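Local atomic coordinates of enoyl-CoA hydratase/isomerase family protein (PDB entry 3KQF), a protein that probably catalyses the reversible hydration of trans-2-enoyl-CoA thioesters to 3-hydroxyacyl-CoA, as a trimeric member of the crotonase family. Residues 234-237 / 238-241; 201-204 / 205-209; 245-248 / 249-253; 212-215 / 216-219. One frame throughout, in Å; residues are numbered along the deposited sequence.

Overall arrangement
Along the chain the order is contact 2, contact 4, contact 1, contact 3, one on each of the four successive helices 193-206, 209-222, 227-242 and 245-255, beyond the last strand of the six-stranded sheet. Contacts 1 and 4 lie closest, with centres about 10 Å apart, and touch where Leu-214 meets Ala-237, Gly-240 and Val-241. Contacts 2 and 4 (about 13 Å between centres) meet through Val-212, and contacts 1 and 3 (about 16 Å) through Val-241 and Arg-247. All four touch the second subunit, as expected of the C-terminal helices of the crotonase fold, which help to assemble the trimer.

Contact 1: 234-237 / 238-241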
ATOM      1  N   GLU A 234       8.413   4.482 -17.621  1.00 17.68           N
ATOM      2  CA  GLU A 234       8.531   3.083 -18.030  1.00 17.07           C
ATOM      3  C   GLU A 234       8.775   2.995 -19.548  1.00 17.06           C
ATOM      4  O   GLU A 234       9.569   2.172 -20.019  1.00 17.68           O
ATOM      5  CB  GLU A 234       7.254   2.339 -17.723  1.00 17.62           C
ATOM      6  CG  GLU A 234       7.346   0.823 -17.966  1.00 16.12           C
ATOM      7  CD  GLU A 234       6.008   0.146 -17.850  1.00 18.19           C
ATOM      8  OE1 GLU A 234       5.666  -0.361 -16.747  1.00 16.63           O
ATOM      9  OE2 GLU A 234       5.244   0.199 -18.841  1.00 17.88           O
ATOM     10  N   LYS A 235       8.040   3.811 -20.292  1.00 16.80           N
ATOM     11  CA  LYS A 235       8.138   3.878 -21.752  1.00 19.59           C
ATOM     12  C   LYS A 235       9.569   4.163 -22.163  1.00 19.97           C
ATOM     13  O   LYS A 235      10.125   3.450 -22.994  1.00 21.21           O
ATOM     14  CB  LYS A 235       7.166   4.949 -22.286  1.00 20.19           C
ATOM     15  CG  LYS A 235       7.068   5.085 -23.808  1.00 25.14           C
ATOM     16  CD  LYS A 235       5.984   6.119 -24.189  1.00 28.93           C
ATOM     17  CE  LYS A 235       4.621   5.818 -23.525  1.00 30.47           C
ATOM     18  NZ  LYS A 235       3.602   6.907 -23.766  1.00 35.57           N
ATOM     19  N   GLN A 236      10.189   5.183 -21.566  1.00 21.38           N
ATOM     20  CA  GLN A 236      11.576   5.487 -21.901  1.00 21.58           C
ATOM     21  C   GLN A 236      12.516   4.341 -21.472  1.00 22.47           C
ATOM     22  O   GLN A 236      13.449   3.977 -22.211  1.00 20.81           O
ATOM     23  CB  GLN A 236      12.033   6.828 -21.306  1.00 22.43           C
ATOM     24  CG  GLN A 236      13.436   7.242 -21.782  1.00 26.68           C
ATOM     25  CD  GLN A 236      13.558   7.424 -23.303  1.00 28.96           C
ATOM     26  OE1 GLN A 236      12.620   7.862 -23.971  1.00 30.56           O
ATOM     27  NE2 GLN A 236      14.745   7.103 -23.846  1.00 27.21           N
ATOM     28  N   ALA A 237      12.266   3.760 -20.300  1.00 21.08           N
ATOM     29  CA  ALA A 237      13.088   2.654 -19.823  1.00 21.87           C
ATOM     30  C   ALA A 237      13.042   1.482 -20.791  1.00 22.30           C
ATOM     31  O   ALA A 237      14.072   0.844 -21.040  1.00 23.83           O
ATOM     32  CB  ALA A 237      12.652   2.207 -18.444  1.00 21.77           C
ATOM     33  N   TYR A 238      11.852   1.195 -21.328  1.00 20.49           N
ATOM     34  CA  TYR A 238      11.659   0.089 -22.276  1.00 21.18           C
ATOM     35  C   TYR A 238      12.527   0.314 -23.550  1.00 21.24           C
ATOM     36  O   TYR A 238      13.047  -0.636 -24.145  1.00 18.51           O
ATOM     37  CB  TYR A 238      10.168  -0.057 -22.601  1.00 21.66           C
ATOM     38  CG  TYR A 238       9.787  -1.277 -23.416  1.00 23.01           C
ATOM     39  CD1 TYR A 238       9.516  -2.493 -22.800  1.00 21.44           C
ATOM     40  CD2 TYR A 238       9.648  -1.200 -24.794  1.00 27.06           C
ATOM     41  CE1 TYR A 238       9.146  -3.608 -23.542  1.00 25.84           C
ATOM     42  CE2 TYR A 238       9.268  -2.310 -25.539  1.00 28.74           C
ATOM     43  CZ  TYR A 238       9.020  -3.509 -24.903  1.00 28.53           C
ATOM     44  OH  TYR A 238       8.642  -4.621 -25.641  1.00 35.22           O
ATOM     45  N   GLU A 239      12.729   1.569 -23.927  1.00 20.45           N
ATOM     46  CA  GLU A 239      13.581   1.887 -25.078  1.00 20.93           C
ATOM     47  C   GLU A 239      15.011   1.429 -24.811  1.00 21.64           C
ATOM     48  O   GLU A 239      15.753   1.126 -25.732  1.00 22.29           O
ATOM     49  CB  GLU A 239      13.560   3.391 -25.359  1.00 22.04           C
ATOM     50  CG  GLU A 239      12.194   3.923 -25.706  1.00 23.23           C
ATOM     51  CD  GLU A 239      11.692   3.408 -27.038  1.00 29.52           C
ATOM     52  OE1 GLU A 239      10.509   3.015 -27.118  1.00 33.82           O
ATOM     53  OE2 GLU A 239      12.494   3.363 -27.995  1.00 30.93           O
ATOM     54  N   GLY A 240      15.391   1.390 -23.537  1.00 22.48           N
ATOM     55  CA  GLY A 240      16.721   0.948 -23.139  1.00 23.20           C
ATOM     56  C   GLY A 240      16.969  -0.544 -23.298  1.00 23.36           C
ATOM     57  O   GLY A 240      18.101  -0.981 -23.199  1.00 24.54           O
ATOM     58  N   VAL A 241      15.924  -1.345 -23.501  1.00 23.39           N
ATOM     59  CA  VAL A 241      16.123  -2.798 -23.669  1.00 23.28           C
ATOM     60  C   VAL A 241      15.859  -3.308 -25.065  1.00 24.67           C
ATOM     61  O   VAL A 241      16.435  -4.318 -25.480  1.00 23.41           O
ATOM     62  CB  VAL A 241      15.250  -3.612 -22.687  1.00 23.96           C
ATOM     63  CG1 VAL A 241      15.688  -3.346 -21.294  1.00 22.00           C
ATOM     64  CG2 VAL A 241      13.747  -3.295 -22.880  1.00 20.73           C
TER
HETATM   65  O   HOH W   1       8.738   2.433 -25.476  1.00 35.85           O
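Glu-239 folds back over the helical turn that starts at Lys-235 and Gln-236. Its CG stands beside the backbone N (chi1 -61°) and the chain bends again at chi2 (-68°), which lays CG 3.4 Å from Lys-235 O while CB lies 3.2 Å from Gln-236 O. From the flank the Gln-236 amide closes in, its NE2 4.2 Å from Glu-239 CB; the two side chains cross at about a right angle.

The polar contacts change character along the turn. Tyr-238 N makes a good helical bond to Glu-234 O, 2.8 Å long. One residue on, Glu-239 N is shared weakly between Lys-235 O and Gln-236 O. The main acceptor of Gly-240 N is three residues back, not four: Ala-237 O at 2.9 Å, beside a weak, longer bond with Gln-236 O. A water donates to Lys-235 O (3.0 Å) and to Glu-239 OE1 (2.5 Å).

The charged ends have other main partners. Glu-239 OE2 makes a salt bridge with Arg-85 of the second subunit, Glu-234 bonds to Thr-151 and Gly-149 of that subunit, and Lys-235 NZ reaches back to Gln-232. Tyr-238 and Lys-235 also lie on Arg-92 of the second subunit.

Within 238-241, Val-241 CG2 lies 4.3 Å above one face of the Tyr-238 ring, toward its rim. In the same chain, helix 227-242 rests on helix 209-222, where Leu-214 packs against Ala-237, Gly-240 and Val-241, and helix 245-255, which follows it, touches Val-241 through Arg-247.

Contact 2: 201-204 / 205-209; sequences AEKI and ASNGP
Lys-203 O is gripped twice by Ser-206: the hydroxyl OG donates to it over 2.7 Å, and the backbone N does so over 3.0 Å, with a weak second bond from Ser-206 N to Glu-202 O. At Lys-203 O, OG is tilted 18° from the carbonyl plane and N stands far above it. A chi1 of 66° sets OG between the backbone N and the carbonyl carbon, where it can reach back one turn. Asn-207 N gives its main bond to Ile-204 O at 3.1 Å, with only a weak one to Lys-203 O, whereas Ala-205 N still keeps the full helical bond to Ala-201 O (2.8 Å). Helix 193-206 thus ends with i+3 bonds, and Gly-208 already serves as N-cap of helix 209-222, the next of the C-terminal helices of the crotonase fold. One water donates to Ile-204 O (2.7 Å) and Asn-207 O. A second donates to Ser-206 OG and to Asn-207 OD1, 2.7 Å from the latter; its link to Lys-203 NZ is doubtful, since that side chain has two conformers. Asn-207 ND2 bonds to Tyr-168 O and Thr-169 O of the second subunit. Ala-205 O is taken by Arg-55 NH1.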
ATOM      1  N   ALA A 201      19.171 -14.607  -5.239  1.00 14.88           N
ATOM      2  CA  ALA A 201      20.152 -13.751  -5.897  1.00 14.97           C
ATOM      3  C   ALA A 201      20.604 -14.372  -7.225  1.00 15.66           C
ATOM      4  O   ALA A 201      20.744 -13.663  -8.217  1.00 15.68           O
ATOM      5  CB  ALA A 201      21.376 -13.498  -4.970  1.00 13.94           C
ATOM      6  N   GLU A 202      20.856 -15.687  -7.233  1.00 16.60           N
ATOM      7  CA  GLU A 202      21.284 -16.389  -8.456  1.00 16.50           C
ATOM      8  C   GLU A 202      20.218 -16.324  -9.544  1.00 15.93           C
ATOM      9  O   GLU A 202      20.535 -16.178 -10.726  1.00 15.75           O
ATOM     10  CB  GLU A 202      21.652 -17.861  -8.173  1.00 16.98           C
ATOM     11  CG  GLU A 202      22.949 -18.057  -7.424  1.00 20.13           C
ATOM     12  CD  GLU A 202      23.217 -19.515  -7.107  1.00 27.70           C
ATOM     13  OE1 GLU A 202      22.254 -20.323  -7.053  1.00 32.09           O
ATOM     14  OE2 GLU A 202      24.390 -19.844  -6.884  1.00 29.03           O
ATOM     15  N   LYS A 203      18.953 -16.451  -9.160  0.60 15.98           N
ATOM     16  CA  LYS A 203      17.877 -16.340 -10.139  0.60 16.47           C
ATOM     17  C   LYS A 203      17.884 -14.959 -10.775  0.60 15.14           C
ATOM     18  O   LYS A 203      17.869 -14.828 -11.996  0.60 15.53           O
ATOM     19  CB  LYS A 203      16.510 -16.600  -9.513  0.60 16.45           C
ATOM     20  CG  LYS A 203      15.334 -16.405 -10.484  0.60 19.31           C
ATOM     21  CD  LYS A 203      15.500 -17.201 -11.778  0.60 19.60           C
ATOM     22  CE  LYS A 203      14.244 -17.151 -12.615  0.60 19.55           C
ATOM     23  NZ  LYS A 203      14.275 -17.960 -13.858  0.60 12.44           N
ATOM     24  N   ILE A 204      17.933 -13.926  -9.945  1.00 14.40           N
ATOM     25  CA  ILE A 204      17.929 -12.541 -10.461  1.00 13.50           C
ATOM     26  C   ILE A 204      19.163 -12.304 -11.331  1.00 13.74           C
ATOM     27  O   ILE A 204      19.071 -11.673 -12.391  1.00 11.82           O
ATOM     28  CB  ILE A 204      17.825 -11.515  -9.310  1.00 12.97           C
ATOM     29  CG1 ILE A 204      16.489 -11.693  -8.597  1.00 15.24           C
ATOM     30  CG2 ILE A 204      17.947 -10.091  -9.851  1.00 13.56           C
ATOM     31  CD1 ILE A 204      16.335 -10.903  -7.276  1.00 15.58           C
ATOM     32  N   ALA A 205      20.305 -12.853 -10.909  1.00 14.82           N
ATOM     33  CA  ALA A 205      21.546 -12.746 -11.681  1.00 16.07           C
ATOM     34  C   ALA A 205      21.468 -13.420 -13.057  1.00 17.05           C
ATOM     35  O   ALA A 205      22.244 -13.072 -13.953  1.00 19.11           O
ATOM     36  CB  ALA A 205      22.730 -13.328 -10.877  1.00 16.59           C
ATOM     37  N   SER A 206      20.606 -14.434 -13.215  1.00 17.45           N
ATOM     38  CA  SER A 206      20.462 -15.117 -14.507  1.00 18.04           C
ATOM     39  C   SER A 206      19.536 -14.344 -15.472  1.00 16.84           C
ATOM     40  O   SER A 206      19.468 -14.663 -16.659  1.00 18.11           O
ATOM     41  CB  SER A 206      19.977 -16.569 -14.328  1.00 18.97           C
ATOM     42  OG  SER A 206      18.648 -16.599 -13.812  1.00 22.13           O
ATOM     43  N   ASN A 207      18.801 -13.358 -14.967  1.00 15.14           N
ATOM     44  CA  ASN A 207      17.950 -12.530 -15.829  1.00 13.97           C
ATOM     45  C   ASN A 207      18.792 -11.432 -16.484  1.00 14.51           C
ATOM     46  O   ASN A 207      19.969 -11.248 -16.132  1.00 14.71           O
ATOM     47  CB  ASN A 207      16.758 -11.981 -15.052  1.00 12.61           C
ATOM     48  CG  ASN A 207      15.804 -13.072 -14.645  1.00 14.78           C
ATOM     49  OD1 ASN A 207      15.773 -14.148 -15.277  1.00 10.18           O
ATOM     50  ND2 ASN A 207      15.030 -12.827 -13.580  1.00 13.97           N
ATOM     51  N   GLY A 208      18.225 -10.746 -17.472  1.00 15.18           N
ATOM     52  CA  GLY A 208      18.983  -9.740 -18.237  1.00 16.02           C
ATOM     53  C   GLY A 208      19.394  -8.598 -17.336  1.00 15.59           C
ATOM     54  O   GLY A 208      18.539  -7.936 -16.796  1.00 15.10           O
ATOM     55  N   PRO A 209      20.720  -8.365 -17.170  1.00 14.66           N
ATOM     56  CA  PRO A 209      21.114  -7.322 -16.209  1.00 15.11           C
ATOM     57  C   PRO A 209      20.719  -5.908 -16.577  1.00 14.44           C
ATOM     58  O   PRO A 209      20.499  -5.099 -15.687  1.00 15.06           O
ATOM     59  CB  PRO A 209      22.641  -7.473 -16.090  1.00 15.37           C
ATOM     60  CG  PRO A 209      23.062  -8.253 -17.277  1.00 15.12           C
ATOM     61  CD  PRO A 209      21.872  -9.074 -17.743  1.00 15.67           C
TER
HETATM   62  O   HOH W   2      16.096 -16.783 -15.495  1.00 30.87           O
HETATM   63  O   HOH W   3      20.623  -9.861 -13.668  1.00 11.30           O

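Contact 3: 245-248 / 249-253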
ATOM      1  N   LYS A 245      21.569  -6.537 -27.278  1.00 18.29           N
ATOM      2  CA  LYS A 245      21.915  -7.864 -27.767  1.00 18.24           C
ATOM      3  C   LYS A 245      21.293  -8.898 -26.820  1.00 16.67           C
ATOM      4  O   LYS A 245      20.877  -9.963 -27.253  1.00 16.24           O
ATOM      5  CB  LYS A 245      23.431  -8.051 -27.851  1.00 19.05           C
ATOM      6  CG  LYS A 245      24.114  -7.136 -28.843  1.00 22.24           C
ATOM      7  CD  LYS A 245      25.574  -7.536 -29.072  1.00 25.14           C
ATOM      8  CE  LYS A 245      26.248  -6.608 -30.086  1.00 28.70           C
ATOM      9  NZ  LYS A 245      27.678  -6.977 -30.343  1.00 31.60           N
ATOM     10  N   ASP A 246      21.215  -8.574 -25.530  1.00 16.58           N
ATOM     11  CA  ASP A 246      20.586  -9.489 -24.563  1.00 15.75           C
ATOM     12  C   ASP A 246      19.127  -9.792 -24.942  1.00 15.77           C
ATOM     13  O   ASP A 246      18.689 -10.935 -24.832  1.00 16.07           O
ATOM     14  CB  ASP A 246      20.678  -8.965 -23.121  1.00 16.25           C
ATOM     15  CG  ASP A 246      22.033  -9.246 -22.453  1.00 14.90           C
ATOM     16  OD1 ASP A 246      22.833 -10.050 -22.980  1.00 18.51           O
ATOM     17  OD2 ASP A 246      22.270  -8.672 -21.353  1.00 15.84           O
ATOM     18  N   ARG A 247      18.377  -8.794 -25.417  1.00 16.01           N
ATOM     19  CA  ARG A 247      16.988  -9.048 -25.840  1.00 16.79           C
ATOM     20  C   ARG A 247      16.940 -10.076 -26.956  1.00 16.89           C
ATOM     21  O   ARG A 247      16.068 -10.950 -26.973  1.00 17.28           O
ATOM     22  CB  ARG A 247      16.298  -7.766 -26.300  1.00 18.44           C
ATOM     23  CG  ARG A 247      14.925  -7.998 -26.888  1.00 19.78           C
ATOM     24  CD  ARG A 247      14.297  -6.697 -27.323  1.00 28.65           C
ATOM     25  NE  ARG A 247      13.080  -6.914 -28.102  1.00 33.23           N
ATOM     26  CZ  ARG A 247      13.042  -7.132 -29.416  1.00 35.46           C
ATOM     27  NH1 ARG A 247      11.871  -7.313 -30.015  1.00 37.67           N
ATOM     28  NH2 ARG A 247      14.161  -7.176 -30.135  1.00 38.38           N
ATOM     29  N   LEU A 248      17.885  -9.973 -27.890  1.00 18.02           N
ATOM     30  CA  LEU A 248      17.970 -10.900 -29.008  1.00 17.93           C
ATOM     31  C   LEU A 248      18.292 -12.319 -28.514  1.00 18.61           C
ATOM     32  O   LEU A 248      17.709 -13.295 -28.994  1.00 17.37           O
ATOM     33  CB  LEU A 248      19.007 -10.411 -30.031  1.00 19.78           C
ATOM     34  CG  LEU A 248      18.673  -9.035 -30.616  1.00 21.30           C
ATOM     35  CD1 LEU A 248      19.799  -8.522 -31.504  1.00 23.64           C
ATOM     36  CD2 LEU A 248      17.341  -9.089 -31.371  1.00 20.05           C
ATOM     37  N   GLU A 249      19.225 -12.426 -27.567  1.00 17.97           N
ATOM     38  CA  GLU A 249      19.577 -13.710 -26.953  1.00 18.25           C
ATOM     39  C   GLU A 249      18.358 -14.322 -26.261  1.00 18.35           C
ATOM     40  O   GLU A 249      18.186 -15.544 -26.283  1.00 17.18           O
ATOM     41  CB  GLU A 249      20.727 -13.532 -25.935  1.00 18.28           C
ATOM     42  CG  GLU A 249      20.984 -14.708 -24.972  1.00 17.12           C
ATOM     43  CD  GLU A 249      21.534 -15.972 -25.624  1.00 20.98           C
ATOM     44  OE1 GLU A 249      21.751 -15.994 -26.860  1.00 19.11           O
ATOM     45  OE2 GLU A 249      21.769 -16.954 -24.877  1.00 19.92           O
ATOM     46  N   GLY A 250      17.535 -13.475 -25.638  1.00 19.35           N
ATOM     47  CA  GLY A 250      16.318 -13.925 -24.957  1.00 20.31           C
ATOM     48  C   GLY A 250      15.363 -14.573 -25.946  1.00 22.43           C
ATOM     49  O   GLY A 250      14.831 -15.661 -25.702  1.00 21.50           O
ATOM     50  N   LEU A 251      15.183 -13.914 -27.091  1.00 23.03           N
ATOM     51  CA  LEU A 251      14.307 -14.405 -28.138  1.00 24.46           C
ATOM     52  C   LEU A 251      14.816 -15.727 -28.709  1.00 24.03           C
ATOM     53  O   LEU A 251      14.058 -16.680 -28.801  1.00 24.93           O
ATOM     54  CB  LEU A 251      14.175 -13.367 -29.256  1.00 24.88           C
ATOM     55  CG  LEU A 251      13.494 -12.052 -28.865  1.00 26.62           C
ATOM     56  CD1 LEU A 251      13.685 -10.978 -29.941  1.00 28.21           C
ATOM     57  CD2 LEU A 251      12.020 -12.284 -28.577  1.00 30.25           C
ATOM     58  N   GLN A 252      16.105 -15.779 -29.057  1.00 24.55           N
ATOM     59  CA  GLN A 252      16.727 -16.980 -29.639  1.00 26.16           C
ATOM     60  C   GLN A 252      16.681 -18.142 -28.642  1.00 26.00           C
ATOM     61  O   GLN A 252      16.390 -19.276 -29.022  1.00 25.52           O
ATOM     62  CB  GLN A 252      18.180 -16.684 -30.049  1.00 26.81           C
ATOM     63  CG  GLN A 252      18.904 -17.780 -30.863  1.00 30.64           C
ATOM     64  CD  GLN A 252      18.453 -17.876 -32.321  1.00 35.34           C
ATOM     65  OE1 GLN A 252      17.515 -17.199 -32.751  1.00 40.34           O
ATOM     66  NE2 GLN A 252      19.142 -18.715 -33.091  1.00 38.62           N
ATOM     67  N   ALA A 253      16.974 -17.859 -27.372  1.00 25.66           N
ATOM     68  CA  ALA A 253      16.929 -18.883 -26.323  1.00 26.62           C
ATOM     69  C   ALA A 253      15.515 -19.466 -26.181  1.00 27.84           C
ATOM     70  O   ALA A 253      15.350 -20.673 -26.030  1.00 27.49           O
ATOM     71  CB  ALA A 253      17.399 -18.309 -24.991  1.00 25.25           C
TER
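Leu-251 lies one turn beyond Arg-247, and its branch comes over one face of the guanidinium. Starting at the root, Leu-251 CB is 3.5 Å from Leu-248 O, at the side of the preceding turn. With CG set beside the backbone N (chi1 -65°), the chain leans back along the helix, and CG comes within 3.4 Å of Arg-247 O. From CG the branch turns to CD1, which stays 3.8 Å from Arg-247 O. CD1 also meets the guanidinium, 3.7 Å above its plane and offset toward the rim. NH2 is its closest guanidinium atom, with CZ only a little farther. CD1 makes a looser apolar contact with Leu-248 CD2 at 4.4 Å as well. Leu-251 also packs on Arg-76 of the second subunit.

Arg-247 is extended as far as NE. Its CG lies opposite the backbone N (chi1 173°), and the extended chain carries the guanidinium out to where one face lies under Leu-251 CD1, the two side chains running at a slant to each other; the residue packs on Val-84 of the second subunit too.

Beneath these side chains the backbone is regular, each N-H from Glu-249 to Gln-252 bonding to the carbonyl four residues back; Gln-252 N to Leu-248 O is 3.0 Å. On the face toward the chain end, Asp-246 holds the backbone N of Lys-263 and Gly-264, and Glu-249 makes a salt bridge with Arg-258. The arrangement is an i to i+4 arginine-leucine pair on the last helix of the crotonase fold, at a subunit interface of the trimer.

Contact 4: 212-215 / 216-219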
ATOM      1  N   VAL A 212      17.010  -5.835 -15.593  1.00 15.01           N
ATOM      2  CA  VAL A 212      16.813  -5.809 -14.141  1.00 15.13           C
ATOM      3  C   VAL A 212      17.134  -4.406 -13.603  1.00 14.54           C
ATOM      4  O   VAL A 212      16.376  -3.856 -12.796  1.00 15.01           O
ATOM      5  CB  VAL A 212      17.642  -6.885 -13.424  1.00 14.25           C
ATOM      6  CG1 VAL A 212      17.610  -6.704 -11.883  1.00 15.28           C
ATOM      7  CG2 VAL A 212      17.155  -8.289 -13.804  1.00 14.41           C
ATOM      8  N   ARG A 213      18.251  -3.838 -14.047  1.00 15.81           N
ATOM      9  CA  ARG A 213      18.655  -2.495 -13.605  1.00 17.00           C
ATOM     10  C   ARG A 213      17.634  -1.445 -14.011  1.00 18.32           C
ATOM     11  O   ARG A 213      17.291  -0.566 -13.210  1.00 18.76           O
ATOM     12  CB  ARG A 213      20.049  -2.122 -14.144  1.00 17.37           C
ATOM     13  CG  ARG A 213      21.152  -2.993 -13.547  1.00 20.20           C
ATOM     14  CD  ARG A 213      22.538  -2.348 -13.681  1.00 23.70           C
ATOM     15  NE  ARG A 213      23.597  -3.168 -13.091  1.00 28.74           N
ATOM     16  CZ  ARG A 213      24.836  -2.742 -12.822  1.00 30.16           C
ATOM     17  NH1 ARG A 213      25.187  -1.475 -13.038  1.00 32.37           N
ATOM     18  NH2 ARG A 213      25.723  -3.579 -12.293  1.00 28.76           N
ATOM     19  N   LEU A 214      17.156  -1.530 -15.253  1.00 17.66           N
ATOM     20  CA  LEU A 214      16.118  -0.594 -15.733  1.00 17.68           C
ATOM     21  C   LEU A 214      14.793  -0.784 -14.965  1.00 16.79           C
ATOM     22  O   LEU A 214      14.093   0.196 -14.667  1.00 18.09           O
ATOM     23  CB  LEU A 214      15.926  -0.731 -17.256  1.00 16.55           C
ATOM     24  CG  LEU A 214      16.978  -0.056 -18.126  1.00 20.30           C
ATOM     25  CD1 LEU A 214      16.866  -0.506 -19.604  1.00 16.71           C
ATOM     26  CD2 LEU A 214      16.852   1.471 -18.023  1.00 20.57           C
ATOM     27  N   ALA A 215      14.452  -2.021 -14.629  1.00 15.34           N
ATOM     28  CA  ALA A 215      13.246  -2.297 -13.819  1.00 16.38           C
ATOM     29  C   ALA A 215      13.370  -1.641 -12.451  1.00 16.01           C
ATOM     30  O   ALA A 215      12.409  -1.048 -11.946  1.00 15.31           O
ATOM     31  CB  ALA A 215      12.990  -3.811 -13.668  1.00 16.50           C
ATOM     32  N   LYS A 216      14.541  -1.769 -11.820  1.00 15.24           N
ATOM     33  CA  LYS A 216      14.747  -1.132 -10.520  1.00 13.46           C
ATOM     34  C   LYS A 216      14.546   0.375 -10.644  1.00 13.88           C
ATOM     35  O   LYS A 216      13.847   0.972  -9.844  1.00 14.04           O
ATOM     36  CB  LYS A 216      16.127  -1.481  -9.923  1.00 12.86           C
ATOM     37  CG  LYS A 216      16.401  -0.737  -8.603  1.00 11.68           C
ATOM     38  CD  LYS A 216      17.602  -1.211  -7.823  1.00 11.04           C
ATOM     39  CE  LYS A 216      17.716  -0.482  -6.471  1.00 10.81           C
ATOM     40  NZ  LYS A 216      18.860  -0.996  -5.665  1.00 10.67           N
ATOM     41  N   GLU A 217      15.127   0.989 -11.671  1.00 14.13           N
ATOM     42  CA  GLU A 217      14.977   2.429 -11.865  1.00 15.41           C
ATOM     43  C   GLU A 217      13.521   2.827 -12.132  1.00 16.35           C
ATOM     44  O   GLU A 217      13.032   3.793 -11.563  1.00 16.43           O
ATOM     45  CB  GLU A 217      15.887   2.925 -12.984  1.00 16.81           C
ATOM     46  CG  GLU A 217      17.351   2.895 -12.598  1.00 21.87           C
ATOM     47  CD  GLU A 217      18.267   3.448 -13.689  1.00 32.49           C
ATOM     48  OE1 GLU A 217      18.135   3.029 -14.861  1.00 34.14           O
ATOM     49  OE2 GLU A 217      19.140   4.277 -13.355  1.00 36.88           O
ATOM     50  N   ALA A 218      12.841   2.087 -13.001  1.00 16.33           N
ATOM     51  CA  ALA A 218      11.449   2.403 -13.344  1.00 16.95           C
ATOM     52  C   ALA A 218      10.499   2.273 -12.127  1.00 17.00           C
ATOM     53  O   ALA A 218       9.669   3.152 -11.875  1.00 17.06           O
ATOM     54  CB  ALA A 218      10.979   1.521 -14.491  1.00 17.05           C
ATOM     55  N   ILE A 219      10.625   1.185 -11.393  1.00 16.09           N
ATOM     56  CA  ILE A 219       9.786   0.959 -10.203  1.00 15.22           C
ATOM     57  C   ILE A 219      10.083   1.998  -9.096  1.00 15.05           C
ATOM     58  O   ILE A 219       9.195   2.670  -8.631  1.00 13.68           O
ATOM     59  CB  ILE A 219       9.998  -0.463  -9.621  1.00 15.59           C
ATOM     60  CG1 ILE A 219       9.575  -1.554 -10.626  1.00 16.65           C
ATOM     61  CG2 ILE A 219       9.233  -0.614  -8.291  1.00 13.89           C
ATOM     62  CD1 ILE A 219      10.067  -2.994 -10.269  1.00 13.42           C
TER
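Leu-214 and Glu-217 both place CG beside their own backbone N (chi1 -78° and -70°), and from there the two side chains slant across each other until Leu-214 CD2 lies 3.8 Å from Glu-217 OE1. This is a methyl group against a carboxylate oxygen, a van der Waals touch. The glutamate is extended past CG, and CG itself rests 3.5 Å from Arg-213 O.

Ile-219 uses the same first torsion on the flank facing the second subunit. CG1 is swung back over the preceding turn to 3.2 Å from Ala-215 O, with CD1 following at 3.5 Å, so one carbonyl oxygen is flanked by the isoleucine branch while it accepts a hydrogen bond from Ile-219 N at 2.9 Å. Ala-218 CB lies 3.4 Å from Leu-214 O.

The backbone is a regular alpha helix, with i to i+4 bonds from Lys-216 N to Val-212 O through to Ile-219 N. Consistent with the role of the C-terminal helices in crotonase trimers, Ala-215 and Ile-219 pack on Ile-167 of the second subunit, and Ala-218 O accepts a hydrogen bond from Gln-152 of that subunit.

Lys-216 has the other first torsion, CG opposite the backbone N (chi1 176°), and its chain is extended, with CB 3.6 Å from Arg-213 O. Its buried NZ is well supplied, bonding to Leu-101 O and Gln-103 O and forming a salt bridge with Asp-125, which probably favours the charged form. Arg-213 NH2, at the end of its own long arm, is bonded to Glu-51 O.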